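Local coordinates for protein fatty acid synthase 1, isoform A (Drosophila melanogaster, PDB 6FN6) that probably catalyses the NADPH-dependent synthesis of long-chain saturated fatty acids from acetyl-CoA and malonyl-CoA, here as its dehydratase, enoylreductase and ketoreductase region, at residues L138-Y143 / N186-Y191; D27-F32 / Q250-T255; N132-E137 / R150-S155; T157-G162 / L178-L183. All coordinates share one frame; numbering follows the deposited sequence.

Contact 1 (L138-Y143 / N186-Y191); sequences LRLRGY and NLRELY
Arg141 lays its extended side chain across the backbone of Arg188 and Glu189. Its CB sits 3.8 Å from Glu189 O, CG passes the carbonyl carbon of Arg188, and CD lies 3.8 Å from Arg188 CA. That same CA then covers one face of the guanidinium, and NH1 comes 3.4 Å from Leu187 O, too badly angled for a bond. The charge is met instead by Glu137, which pairs with NE of Arg141 and also with NH2 of Arg188; the two guanidinium planes stand 81° apart. Gly142 ends helix 131-141 in a Schellman motif, its positive phi turning the chain toward Tyr143 within the predicted C-terminal hotdog fold of the dehydratase. There Leu190 CD1 lies over the centre of the Tyr143 ring in a CH-pi contact, 3.6 Å from the centroid. Leu190 CG is trans to its own N (chi1 -176°), which brings that methyl to the ring. Tyr143 OH donates to Tyr191 O at 2.5 Å, in the carbonyl plane and on a lone pair. A phenylalanine at Tyr143 would probably leave Tyr191 O without this donor and weaken the tie between the helix end and the start of strand 191-201.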
loop_
_atom_site.group_PDB
_atom_site.type_symbol
_atom_site.label_atom_id
_atom_site.label_comp_id
_atom_site.label_asym_id
_atom_site.label_seq_id
_atom_site.Cartn_x
_atom_site.Cartn_y
_atom_site.Cartn_z
ATOM N N LEU A 138 -14.106 34.461 -2.713
ATOM C CA LEU A 138 -14.157 33.346 -1.776
ATOM C C LEU A 138 -15.527 33.220 -1.106
ATOM O O LEU A 138 -16.023 32.110 -0.911
ATOM C CB LEU A 138 -13.069 33.504 -0.713
ATOM C CG LEU A 138 -11.624 33.460 -1.219
ATOM C CD1 LEU A 138 -10.658 33.758 -0.092
ATOM C CD2 LEU A 138 -11.298 32.117 -1.845
ATOM N N ARG A 139 -16.124 34.353 -0.742
ATOM C CA ARG A 139 -17.453 34.360 -0.129
ATOM C C ARG A 139 -18.456 33.583 -0.971
ATOM O O ARG A 139 -19.250 32.804 -0.445
ATOM C CB ARG A 139 -17.958 35.792 0.069
ATOM C CG ARG A 139 -17.602 36.406 1.418
ATOM C CD ARG A 139 -18.508 37.584 1.756
ATOM N NE ARG A 139 -18.485 38.622 0.726
ATOM C CZ ARG A 139 -17.594 39.608 0.665
ATOM N NH1 ARG A 139 -16.628 39.703 1.570
ATOM N NH2 ARG A 139 -17.665 40.500 -0.313
ATOM N N LEU A 140 -18.419 33.799 -2.280
ATOM C CA LEU A 140 -19.351 33.136 -3.181
ATOM C C LEU A 140 -19.155 31.629 -3.169
ATOM O O LEU A 140 -20.078 30.874 -3.482
ATOM C CB LEU A 140 -19.194 33.665 -4.607
ATOM C CG LEU A 140 -20.120 34.820 -4.991
ATOM C CD1 LEU A 140 -19.896 36.032 -4.100
ATOM C CD2 LEU A 140 -19.907 35.175 -6.449
ATOM N N ARG A 141 -17.950 31.192 -2.820
ATOM C CA ARG A 141 -17.644 29.769 -2.796
ATOM C C ARG A 141 -18.046 29.100 -1.484
ATOM O O ARG A 141 -18.162 27.879 -1.422
ATOM C CB ARG A 141 -16.157 29.550 -3.045
ATOM C CG ARG A 141 -15.665 30.109 -4.367
ATOM C CD ARG A 141 -14.345 29.468 -4.755
ATOM N NE ARG A 141 -13.597 30.243 -5.737
ATOM C CZ ARG A 141 -12.489 29.813 -6.336
ATOM N NH1 ARG A 141 -12.002 28.608 -6.062
ATOM N NH2 ARG A 141 -11.868 30.586 -7.216
ATOM N N GLY A 142 -18.267 29.899 -0.444
ATOM C CA GLY A 142 -18.660 29.368 0.850
ATOM C C GLY A 142 -17.759 29.778 2.001
ATOM O O GLY A 142 -18.134 29.635 3.166
ATOM N N TYR A 143 -16.566 30.273 1.683
ATOM C CA TYR A 143 -15.629 30.715 2.709
ATOM C C TYR A 143 -16.055 32.053 3.302
ATOM O O TYR A 143 -16.138 33.054 2.590
ATOM C CB TYR A 143 -14.216 30.846 2.141
ATOM C CG TYR A 143 -13.699 29.619 1.431
ATOM C CD1 TYR A 143 -13.049 28.611 2.130
ATOM C CD2 TYR A 143 -13.846 29.477 0.060
ATOM C CE1 TYR A 143 -12.568 27.488 1.482
ATOM C CE2 TYR A 143 -13.370 28.360 -0.597
ATOM C CZ TYR A 143 -12.729 27.368 0.117
ATOM O OH TYR A 143 -12.257 26.254 -0.542
ATOM N N ASN A 186 -10.117 26.451 -10.656
ATOM C CA ASN A 186 -11.061 26.986 -11.629
ATOM C C ASN A 186 -12.506 26.841 -11.156
ATOM O O ASN A 186 -13.310 27.760 -11.304
ATOM C CB ASN A 186 -10.876 26.287 -12.976
ATOM C CG ASN A 186 -11.550 27.028 -14.112
ATOM O OD1 ASN A 186 -12.462 27.826 -13.896
ATOM N ND2 ASN A 186 -11.095 26.776 -15.334
ATOM N N LEU A 187 -12.834 25.682 -10.595
ATOM C CA LEU A 187 -14.185 25.432 -10.109
ATOM C C LEU A 187 -14.465 26.293 -8.878
ATOM O O LEU A 187 -13.721 26.258 -7.899
ATOM C CB LEU A 187 -14.371 23.949 -9.783
ATOM C CG LEU A 187 -15.786 23.480 -9.433
ATOM C CD1 LEU A 187 -16.734 23.649 -10.613
ATOM C CD2 LEU A 187 -15.764 22.032 -8.968
ATOM N N ARG A 188 -15.547 27.062 -8.936
ATOM C CA ARG A 188 -15.895 27.993 -7.867
ATOM C C ARG A 188 -16.782 27.337 -6.820
ATOM O O ARG A 188 -17.931 27.734 -6.634
ATOM C CB ARG A 188 -16.600 29.220 -8.442
ATOM C CG ARG A 188 -15.865 29.881 -9.595
ATOM C CD ARG A 188 -16.678 31.034 -10.160
ATOM N NE ARG A 188 -16.729 32.178 -9.254
ATOM C CZ ARG A 188 -17.556 33.210 -9.399
ATOM N NH1 ARG A 188 -18.409 33.241 -10.414
ATOM N NH2 ARG A 188 -17.534 34.208 -8.527
ATOM N N GLU A 189 -16.241 26.333 -6.139
ATOM C CA GLU A 189 -16.983 25.618 -5.111
ATOM C C GLU A 189 -16.159 25.538 -3.831
ATOM O O GLU A 189 -15.004 25.965 -3.800
ATOM C CB GLU A 189 -17.344 24.215 -5.599
ATOM C CG GLU A 189 -18.363 24.179 -6.730
ATOM C CD GLU A 189 -19.701 24.775 -6.341
ATOM O OE1 GLU A 189 -20.437 25.219 -7.248
ATOM O OE2 GLU A 189 -20.020 24.792 -5.132
ATOM N N LEU A 190 -16.755 24.994 -2.775
ATOM C CA LEU A 190 -16.092 24.928 -1.479
ATOM C C LEU A 190 -15.124 23.747 -1.421
ATOM O O LEU A 190 -15.527 22.592 -1.557
ATOM C CB LEU A 190 -17.123 24.829 -0.352
ATOM C CG LEU A 190 -16.574 24.836 1.075
ATOM C CD1 LEU A 190 -15.847 26.136 1.375
ATOM C CD2 LEU A 190 -17.692 24.609 2.081
ATOM N N TYR A 191 -13.844 24.057 -1.224
ATOM C CA TYR A 191 -12.802 23.048 -1.060
ATOM C C TYR A 191 -12.209 23.113 0.341
ATOM O O TYR A 191 -11.959 24.201 0.863
ATOM C CB TYR A 191 -11.678 23.253 -2.078
ATOM C CG TYR A 191 -11.963 22.749 -3.473
ATOM C CD1 TYR A 191 -11.826 21.403 -3.787
ATOM C CD2 TYR A 191 -12.347 23.622 -4.483
ATOM C CE1 TYR A 191 -12.073 20.938 -5.063
ATOM C CE2 TYR A 191 -12.597 23.167 -5.763
ATOM C CZ TYR A 191 -12.457 21.823 -6.049
ATOM O OH TYR A 191 -12.705 21.363 -7.322
#

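Contact 2 (D27-F32 / Q250-T255); sequences DGRILF and QRRPGT
Asp27 and Arg251 cross with their flat groups nearly perpendicular, carboxylate and guanidinium planes 85° apart, and the salt bridge runs from OD2 of Asp27 to NE of Arg251 at 3.1 Å. OD2 carries a second bond: the backbone N of Arg252 donates to it at 3.1 Å and 159°, meeting Asp27 OD2 on its syn side, tilted somewhat out of the carboxylate plane. The trans chi1 of Asp27 (-163°) aims the carboxylate at this bend of 250-255. Replacing Asp27 by an alanine would probably leave the Arg251 guanidinium without this counter-charge and the Arg252 N-H without its acceptor. Beside this pair, the Arg29 and Arg252 chains lie head to tail alongside each other. Arg252 CD abuts the edge of the Arg29 guanidinium, 3.4 Å from its NE. The two NE atoms of Arg29 and Arg252 are 4.3 Å apart, a like-charge approach that the nearby carboxylate may ease. This surface contact joins the predicted N-terminal hotdog to the loop after strand 239-248 in the predicted C-terminal one. The segment 27-32 includes the short strand 29-31, which lies between strands 24-26 and 70-71, while 250-255 links strand 239-248 to strand 257-268; Asp144, in strand 143-145, binds Gly28 N.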
loop_
_atom_site.group_PDB
_atom_site.type_symbol
_atom_site.label_atom_id
_atom_site.label_comp_id
_atom_site.label_asym_id
_atom_site.label_seq_id
_atom_site.Cartn_x
_atom_site.Cartn_y
_atom_site.Cartn_z
ATOM N N ASP A 27 -18.742 28.177 5.504
ATOM C CA ASP A 27 -20.119 27.792 5.228
ATOM C C ASP A 27 -21.002 27.972 6.463
ATOM O O ASP A 27 -21.799 27.098 6.800
ATOM C CB ASP A 27 -20.169 26.339 4.746
ATOM C CG ASP A 27 -21.481 25.992 4.065
ATOM O OD1 ASP A 27 -22.304 26.905 3.848
ATOM O OD2 ASP A 27 -21.686 24.805 3.735
ATOM N N GLY A 28 -20.856 29.113 7.132
ATOM C CA GLY A 28 -21.712 29.461 8.252
ATOM C C GLY A 28 -21.387 28.768 9.561
ATOM O O GLY A 28 -22.205 28.748 10.480
ATOM N N ARG A 29 -20.192 28.198 9.654
ATOM C CA ARG A 29 -19.763 27.550 10.886
ATOM C C ARG A 29 -18.259 27.703 11.111
ATOM O O ARG A 29 -17.481 27.783 10.157
ATOM C CB ARG A 29 -20.157 26.066 10.860
ATOM C CG ARG A 29 -20.029 25.404 9.486
ATOM C CD ARG A 29 -20.566 23.976 9.467
ATOM N NE ARG A 29 -20.574 23.428 8.108
ATOM C CZ ARG A 29 -19.578 22.743 7.549
ATOM N NH1 ARG A 29 -18.463 22.493 8.225
ATOM N NH2 ARG A 29 -19.701 22.300 6.305
ATOM N N ILE A 30 -17.861 27.761 12.379
ATOM C CA ILE A 30 -16.453 27.902 12.733
ATOM C C ILE A 30 -15.767 26.545 12.614
ATOM O O ILE A 30 -16.190 25.570 13.236
ATOM C CB ILE A 30 -16.284 28.479 14.155
ATOM C CG1 ILE A 30 -16.946 29.857 14.254
ATOM C CG2 ILE A 30 -14.803 28.566 14.529
ATOM C CD1 ILE A 30 -17.039 30.403 15.669
ATOM N N LEU A 31 -14.697 26.494 11.827
ATOM C CA LEU A 31 -13.919 25.270 11.668
ATOM C C LEU A 31 -12.512 25.460 12.202
ATOM O O LEU A 31 -11.850 26.449 11.882
ATOM C CB LEU A 31 -13.849 24.856 10.200
ATOM C CG LEU A 31 -14.945 23.918 9.704
ATOM C CD1 LEU A 31 -16.279 24.642 9.709
ATOM C CD2 LEU A 31 -14.605 23.401 8.319
ATOM N N PHE A 32 -12.047 24.513 13.011
ATOM C CA PHE A 32 -10.667 24.564 13.461
ATOM C C PHE A 32 -9.782 24.366 12.241
ATOM O O PHE A 32 -9.862 23.328 11.584
ATOM C CB PHE A 32 -10.364 23.512 14.521
ATOM C CG PHE A 32 -9.090 23.780 15.269
ATOM C CD1 PHE A 32 -9.036 24.787 16.219
ATOM C CD2 PHE A 32 -7.943 23.049 15.007
ATOM C CE1 PHE A 32 -7.867 25.050 16.906
ATOM C CE2 PHE A 32 -6.770 23.306 15.691
ATOM C CZ PHE A 32 -6.731 24.309 16.641
ATOM N N GLN A 250 -19.226 19.110 1.578
ATOM C CA GLN A 250 -20.682 19.203 1.599
ATOM C C GLN A 250 -21.140 20.583 2.056
ATOM O O GLN A 250 -20.623 21.126 3.034
ATOM C CB GLN A 250 -21.282 18.140 2.522
ATOM C CG GLN A 250 -20.910 16.709 2.176
ATOM C CD GLN A 250 -21.454 15.712 3.185
ATOM O OE1 GLN A 250 -22.140 16.087 4.136
ATOM N NE2 GLN A 250 -21.153 14.437 2.979
ATOM N N ARG A 251 -22.116 21.145 1.353
ATOM C CA ARG A 251 -22.695 22.421 1.748
ATOM C C ARG A 251 -23.957 22.165 2.560
ATOM O O ARG A 251 -24.806 21.367 2.167
ATOM C CB ARG A 251 -23.013 23.283 0.524
ATOM C CG ARG A 251 -21.799 23.660 -0.310
ATOM C CD ARG A 251 -20.837 24.564 0.453
ATOM N NE ARG A 251 -21.445 25.842 0.816
ATOM C CZ ARG A 251 -21.485 26.909 0.023
ATOM N NH1 ARG A 251 -20.960 26.862 -1.195
ATOM N NH2 ARG A 251 -22.058 28.028 0.446
ATOM N N ARG A 252 -24.074 22.846 3.698
ATOM C CA ARG A 252 -25.214 22.655 4.585
ATOM C C ARG A 252 -26.494 22.933 3.809
ATOM O O ARG A 252 -26.511 23.798 2.932
ATOM C CB ARG A 252 -25.134 23.569 5.812
ATOM C CG ARG A 252 -23.842 23.464 6.600
ATOM C CD ARG A 252 -23.742 24.574 7.636
ATOM N NE ARG A 252 -24.722 24.408 8.706
ATOM C CZ ARG A 252 -25.031 25.347 9.593
ATOM N NH1 ARG A 252 -24.435 26.532 9.552
ATOM N NH2 ARG A 252 -25.933 25.097 10.533
ATOM N N PRO A 253 -27.573 22.201 4.123
ATOM C CA PRO A 253 -28.813 22.510 3.409
ATOM C C PRO A 253 -29.327 23.880 3.820
ATOM O O PRO A 253 -30.059 24.009 4.801
ATOM C CB PRO A 253 -29.760 21.395 3.853
ATOM C CG PRO A 253 -29.272 21.010 5.209
ATOM C CD PRO A 253 -27.776 21.201 5.185
ATOM N N GLY A 254 -28.924 24.892 3.057
ATOM C CA GLY A 254 -29.240 26.274 3.367
ATOM C C GLY A 254 -30.701 26.505 3.682
ATOM O O GLY A 254 -31.588 25.950 3.030
ATOM N N THR A 255 -30.953 27.334 4.690
ATOM C CA THR A 255 -32.315 27.626 5.105
ATOM C C THR A 255 -32.887 28.802 4.321
ATOM O O THR A 255 -33.751 29.524 4.815
ATOM C CB THR A 255 -32.373 27.960 6.606
ATOM O OG1 THR A 255 -31.584 29.128 6.867
ATOM C CG2 THR A 255 -31.831 26.803 7.435
#

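Contact 3 (N132-E137 / R150-S155); sequences NDVYKE and RGIVRS
Tyr135 OH accepts a hydrogen bond from the backbone N of Ile152, 3.0 Å long and nearly straight at 169°, with that nitrogen close to the plane of the ring. Over one face of the same ring lies the Arg150 chain, its CG 4.0 Å from the Tyr135 centroid in a CH-pi contact; Val134 CG1 lies over the opposite face, toward the rim. The side chains of Tyr135 and Arg150 are antiparallel neighbours, ring and guanidinium tilted only moderately. A bend at chi3 (65°) brings the Arg150 guanidinium back over the root of the tyrosine, NH1 3.5 Å from Tyr135 CB, while NH2 comes 3.1 Å from Asn132 OD1. Farther along, Val134 meets Ile152 CD1 through CG1 at 4.0 Å and Ser155 CB through CG2. The helical segment 132-137 runs almost square to strand 152-155, at 95°, in the predicted C-terminal hotdog. Val153 and Arg154 form a classic beta bulge facing Lys163. Tyr135 OH also bonds Gln179 OE1, and Gln179 NE2 reaches Asp175, the predicted proton donor. The buried hydroxyl thus has two partners and is likely to contribute to setting the rotation of the Gln179 amide, consistent with a second-shell role in placing Asp175.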
loop_
_atom_site.group_PDB
_atom_site.type_symbol
_atom_site.label_atom_id
_atom_site.label_comp_id
_atom_site.label_asym_id
_atom_site.label_seq_id
_atom_site.Cartn_x
_atom_site.Cartn_y
_atom_site.Cartn_z
ATOM N N ASN A 132 -10.288 42.976 -1.044
ATOM C CA ASN A 132 -11.744 42.888 -1.110
ATOM C C ASN A 132 -12.202 42.052 -2.303
ATOM O O ASN A 132 -13.194 41.330 -2.215
ATOM C CB ASN A 132 -12.359 44.287 -1.175
ATOM C CG ASN A 132 -12.220 45.044 0.131
ATOM O OD1 ASN A 132 -12.324 44.464 1.214
ATOM N ND2 ASN A 132 -11.981 46.349 0.037
ATOM N N ASP A 133 -11.481 42.154 -3.415
ATOM C CA ASP A 133 -11.775 41.336 -4.589
ATOM C C ASP A 133 -11.622 39.857 -4.260
ATOM O O ASP A 133 -12.484 39.043 -4.587
ATOM C CB ASP A 133 -10.855 41.698 -5.757
ATOM C CG ASP A 133 -11.022 43.130 -6.210
ATOM O OD1 ASP A 133 -12.168 43.630 -6.194
ATOM O OD2 ASP A 133 -10.008 43.752 -6.590
ATOM N N VAL A 134 -10.508 39.519 -3.620
ATOM C CA VAL A 134 -10.194 38.138 -3.282
ATOM C C VAL A 134 -11.289 37.520 -2.426
ATOM O O VAL A 134 -11.752 36.417 -2.704
ATOM C CB VAL A 134 -8.830 38.050 -2.571
ATOM C CG1 VAL A 134 -8.643 36.685 -1.912
ATOM C CG2 VAL A 134 -7.707 38.335 -3.545
ATOM N N TYR A 135 -11.693 38.220 -1.374
ATOM C CA TYR A 135 -12.591 37.632 -0.393
ATOM C C TYR A 135 -14.053 37.747 -0.819
ATOM O O TYR A 135 -14.921 37.075 -0.263
ATOM C CB TYR A 135 -12.355 38.265 0.979
ATOM C CG TYR A 135 -11.058 37.784 1.589
ATOM C CD1 TYR A 135 -10.972 36.527 2.173
ATOM C CD2 TYR A 135 -9.915 38.568 1.553
ATOM C CE1 TYR A 135 -9.787 36.072 2.714
ATOM C CE2 TYR A 135 -8.729 38.124 2.093
ATOM C CZ TYR A 135 -8.667 36.873 2.667
ATOM O OH TYR A 135 -7.485 36.426 3.213
ATOM N N LYS A 136 -14.334 38.604 -1.794
ATOM C CA LYS A 136 -15.637 38.577 -2.443
ATOM C C LYS A 136 -15.758 37.269 -3.223
ATOM O O LYS A 136 -16.779 36.583 -3.155
ATOM C CB LYS A 136 -15.835 39.782 -3.363
ATOM C CG LYS A 136 -17.009 39.622 -4.312
ATOM C CD LYS A 136 -17.383 40.920 -5.002
ATOM C CE LYS A 136 -18.685 40.748 -5.767
ATOM N NZ LYS A 136 -18.996 41.907 -6.642
ATOM N N GLU A 137 -14.705 36.938 -3.963
ATOM C CA GLU A 137 -14.644 35.696 -4.728
ATOM C C GLU A 137 -14.858 34.496 -3.808
ATOM O O GLU A 137 -15.680 33.623 -4.086
ATOM C CB GLU A 137 -13.296 35.583 -5.452
ATOM C CG GLU A 137 -12.970 34.202 -6.019
ATOM C CD GLU A 137 -13.947 33.766 -7.094
ATOM O OE1 GLU A 137 -14.687 34.631 -7.613
ATOM O OE2 GLU A 137 -13.974 32.562 -7.424
ATOM N N ARG A 150 -8.418 37.227 7.118
ATOM C CA ARG A 150 -8.498 37.983 5.875
ATOM C C ARG A 150 -7.120 38.569 5.574
ATOM O O ARG A 150 -6.960 39.785 5.470
ATOM C CB ARG A 150 -9.559 39.083 5.969
ATOM C CG ARG A 150 -10.976 38.591 5.699
ATOM C CD ARG A 150 -12.010 39.676 5.951
ATOM N NE ARG A 150 -11.883 40.800 5.027
ATOM C CZ ARG A 150 -12.662 41.002 3.965
ATOM N NH1 ARG A 150 -13.641 40.155 3.664
ATOM N NH2 ARG A 150 -12.460 42.062 3.196
ATOM N N GLY A 151 -6.131 37.690 5.431
ATOM C CA GLY A 151 -4.740 38.101 5.355
ATOM C C GLY A 151 -4.145 38.211 3.964
ATOM O O GLY A 151 -2.981 38.587 3.818
ATOM N N ILE A 152 -4.923 37.867 2.945
ATOM C CA ILE A 152 -4.481 38.067 1.568
ATOM C C ILE A 152 -4.659 39.535 1.199
ATOM O O ILE A 152 -5.770 39.985 0.915
ATOM C CB ILE A 152 -5.241 37.159 0.589
ATOM C CG1 ILE A 152 -5.016 35.688 0.950
ATOM C CG2 ILE A 152 -4.791 37.435 -0.843
ATOM C CD1 ILE A 152 -5.856 34.706 0.148
ATOM N N VAL A 153 -3.557 40.276 1.211
ATOM C CA VAL A 153 -3.568 41.683 0.830
ATOM C C VAL A 153 -3.675 41.814 -0.686
ATOM O O VAL A 153 -4.338 42.719 -1.192
ATOM C CB VAL A 153 -2.319 42.429 1.348
ATOM C CG1 VAL A 153 -2.374 42.569 2.865
ATOM C CG2 VAL A 153 -1.046 41.721 0.929
ATOM N N ARG A 154 -3.013 40.914 -1.408
ATOM C CA ARG A 154 -2.913 41.029 -2.859
ATOM C C ARG A 154 -2.745 39.686 -3.572
ATOM O O ARG A 154 -2.165 38.745 -3.033
ATOM C CB ARG A 154 -1.735 41.944 -3.201
ATOM C CG ARG A 154 -1.607 42.319 -4.669
ATOM C CD ARG A 154 -0.713 43.541 -4.861
ATOM N NE ARG A 154 -1.240 44.727 -4.181
ATOM C CZ ARG A 154 -0.779 45.223 -3.034
ATOM N NH1 ARG A 154 0.233 44.646 -2.394
ATOM N NH2 ARG A 154 -1.342 46.307 -2.519
ATOM N N SER A 155 -3.276 39.616 -4.789
ATOM C CA SER A 155 -3.115 38.452 -5.653
ATOM C C SER A 155 -3.302 38.847 -7.110
ATOM O O SER A 155 -4.130 39.700 -7.424
ATOM C CB SER A 155 -4.115 37.356 -5.286
ATOM O OG SER A 155 -4.154 36.354 -6.290
#

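Contact 4 (T157-G162 / L178-L183); sequences TVASTG and LQFSIL
Ala159 O comes 3.3 Å from CE2 and 3.4 Å from CZ of Phe180, obliquely above the ring on the side where Ala159 CB lies. The contact belongs to the predicted C-terminal hotdog fold, in which an antiparallel sheet wraps a long helix: Phe180 stands on helix 170-183, and the segment 157-162 comprises the turn before strand 161-164 together with its first residues. Thr161 O, by contrast, lies at the ring edge near its plane, 3.5 Å from CZ of Phe180. With chi1 at -176° the ring reaches straight out from the helix into this turn. Ala159 CB lies over one face of the ring, offset to the rim, at 4.1 Å from Phe180 CZ. Gly162 has no side chain, and a CB there would point toward the helix segment; its N lies obliquely, 3.9 Å from Phe180 CZ. Outside the two segments, the carboxylate of Asp156 bonds both Ser160 OG and the backbone N of Thr161, which probably steadies the turn. Backbone bonds from Ser160 and Gly162 tie it to strand 223-228, and Ser155 of strand 152-155 touches both Phe180 and Leu183. Ala159 has a positive phi (57°), and its methyl points at the helix, where CB meets Leu183 CB at 3.7 Å.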
loop_
_atom_site.group_PDB
_atom_site.type_symbol
_atom_site.label_atom_id
_atom_site.label_comp_id
_atom_site.label_asym_id
_atom_site.label_seq_id
_atom_site.Cartn_x
_atom_site.Cartn_y
_atom_site.Cartn_z
ATOM N N THR A 157 -4.423 37.917 -11.104
ATOM C CA THR A 157 -5.695 37.384 -11.583
ATOM C C THR A 157 -5.742 35.853 -11.589
ATOM O O THR A 157 -6.816 35.269 -11.459
ATOM C CB THR A 157 -6.018 37.902 -13.004
ATOM O OG1 THR A 157 -7.221 37.287 -13.480
ATOM C CG2 THR A 157 -4.886 37.602 -13.967
ATOM N N VAL A 158 -4.591 35.205 -11.743
ATOM C CA VAL A 158 -4.548 33.741 -11.768
ATOM C C VAL A 158 -4.020 33.163 -10.459
ATOM O O VAL A 158 -3.922 31.942 -10.312
ATOM C CB VAL A 158 -3.696 33.227 -12.945
ATOM C CG1 VAL A 158 -4.341 33.605 -14.273
ATOM C CG2 VAL A 158 -2.263 33.758 -12.855
ATOM N N ALA A 159 -3.699 34.031 -9.504
ATOM C CA ALA A 159 -3.183 33.592 -8.211
ATOM C C ALA A 159 -1.915 32.752 -8.376
ATOM O O ALA A 159 -1.797 31.666 -7.810
ATOM C CB ALA A 159 -4.244 32.805 -7.457
ATOM N N SER A 160 -0.975 33.263 -9.164
ATOM C CA SER A 160 0.333 32.640 -9.301
ATOM C C SER A 160 1.309 33.325 -8.354
ATOM O O SER A 160 2.248 32.709 -7.852
ATOM C CB SER A 160 0.831 32.724 -10.743
ATOM O OG SER A 160 1.037 34.069 -11.133
ATOM N N THR A 161 1.076 34.612 -8.122
ATOM C CA THR A 161 1.850 35.378 -7.155
ATOM C C THR A 161 0.910 36.277 -6.358
ATOM O O THR A 161 -0.205 36.562 -6.794
ATOM C CB THR A 161 2.942 36.226 -7.836
ATOM O OG1 THR A 161 3.752 36.857 -6.836
ATOM C CG2 THR A 161 2.325 37.287 -8.733
ATOM N N GLY A 162 1.353 36.703 -5.181
ATOM C CA GLY A 162 0.551 37.567 -4.335
ATOM C C GLY A 162 1.279 37.948 -3.064
ATOM O O GLY A 162 2.493 37.761 -2.957
ATOM N N LEU A 178 -3.112 28.567 2.186
ATOM C CA LEU A 178 -4.055 27.589 1.653
ATOM C C LEU A 178 -5.182 28.285 0.898
ATOM O O LEU A 178 -5.636 27.806 -0.142
ATOM C CB LEU A 178 -4.638 26.722 2.771
ATOM C CG LEU A 178 -3.644 26.003 3.684
ATOM C CD1 LEU A 178 -4.377 25.033 4.597
ATOM C CD2 LEU A 178 -2.573 25.286 2.879
ATOM N N GLN A 179 -5.634 29.415 1.430
ATOM C CA GLN A 179 -6.634 30.224 0.753
ATOM C C GLN A 179 -6.119 30.586 -0.632
ATOM O O GLN A 179 -6.841 30.505 -1.623
ATOM C CB GLN A 179 -6.951 31.491 1.546
ATOM C CG GLN A 179 -7.515 31.250 2.929
ATOM C CD GLN A 179 -7.757 32.545 3.675
ATOM O OE1 GLN A 179 -7.611 33.630 3.114
ATOM N NE2 GLN A 179 -8.123 32.440 4.946
ATOM N N PHE A 180 -4.859 30.995 -0.682
ATOM C CA PHE A 180 -4.254 31.458 -1.920
ATOM C C PHE A 180 -4.222 30.364 -2.979
ATOM O O PHE A 180 -4.430 30.627 -4.164
ATOM C CB PHE A 180 -2.838 31.971 -1.658
ATOM C CG PHE A 180 -2.182 32.552 -2.869
ATOM C CD1 PHE A 180 -2.447 33.854 -3.258
ATOM C CD2 PHE A 180 -1.309 31.794 -3.625
ATOM C CE1 PHE A 180 -1.850 34.388 -4.379
ATOM C CE2 PHE A 180 -0.708 32.322 -4.744
ATOM C CZ PHE A 180 -0.977 33.620 -5.123
ATOM N N SER A 181 -3.947 29.139 -2.548
ATOM C CA SER A 181 -3.902 27.996 -3.453
ATOM C C SER A 181 -5.291 27.666 -3.990
ATOM O O SER A 181 -5.439 27.192 -5.114
ATOM C CB SER A 181 -3.315 26.781 -2.739
ATOM O OG SER A 181 -3.181 25.681 -3.620
ATOM N N ILE A 182 -6.309 27.929 -3.179
ATOM C CA ILE A 182 -7.679 27.625 -3.556
ATOM C C ILE A 182 -8.166 28.621 -4.605
ATOM O O ILE A 182 -9.031 28.296 -5.419
ATOM C CB ILE A 182 -8.596 27.614 -2.311
ATOM C CG1 ILE A 182 -8.279 26.400 -1.435
ATOM C CG2 ILE A 182 -10.069 27.595 -2.713
ATOM C CD1 ILE A 182 -8.852 26.477 -0.028
ATOM N N LEU A 183 -7.599 29.826 -4.594
ATOM C CA LEU A 183 -7.968 30.857 -5.562
ATOM C C LEU A 183 -7.725 30.394 -6.990
ATOM O O LEU A 183 -8.551 30.613 -7.874
ATOM C CB LEU A 183 -7.177 32.142 -5.318
ATOM C CG LEU A 183 -7.751 33.235 -4.421
ATOM C CD1 LEU A 183 -6.836 34.447 -4.473
ATOM C CD2 LEU A 183 -9.170 33.621 -4.813
#

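Overall arrangement
From the N terminus, segment 27-32 of the predicted N-terminal hotdog comes first, and contact 2 closes the longest loop only at 250-255, after the other three. Inside it, helix 131-141 serves two contacts: its first part pairs with 150-155 in contact 3, its end with 186-191 in contact 1, so these two cross. Contact 4 (157-162 with 178-183) follows contact 3 in series and is nested in the loop of contact 1. Contacts 3 and 4 bring helices 131-141 and 170-183 against neighbouring strands 152-155 and 161-164. Contact 1 carries this packing to strand 191-201 and touches contact 2 through Gly142 and Asp27, joining the two hotdog halves.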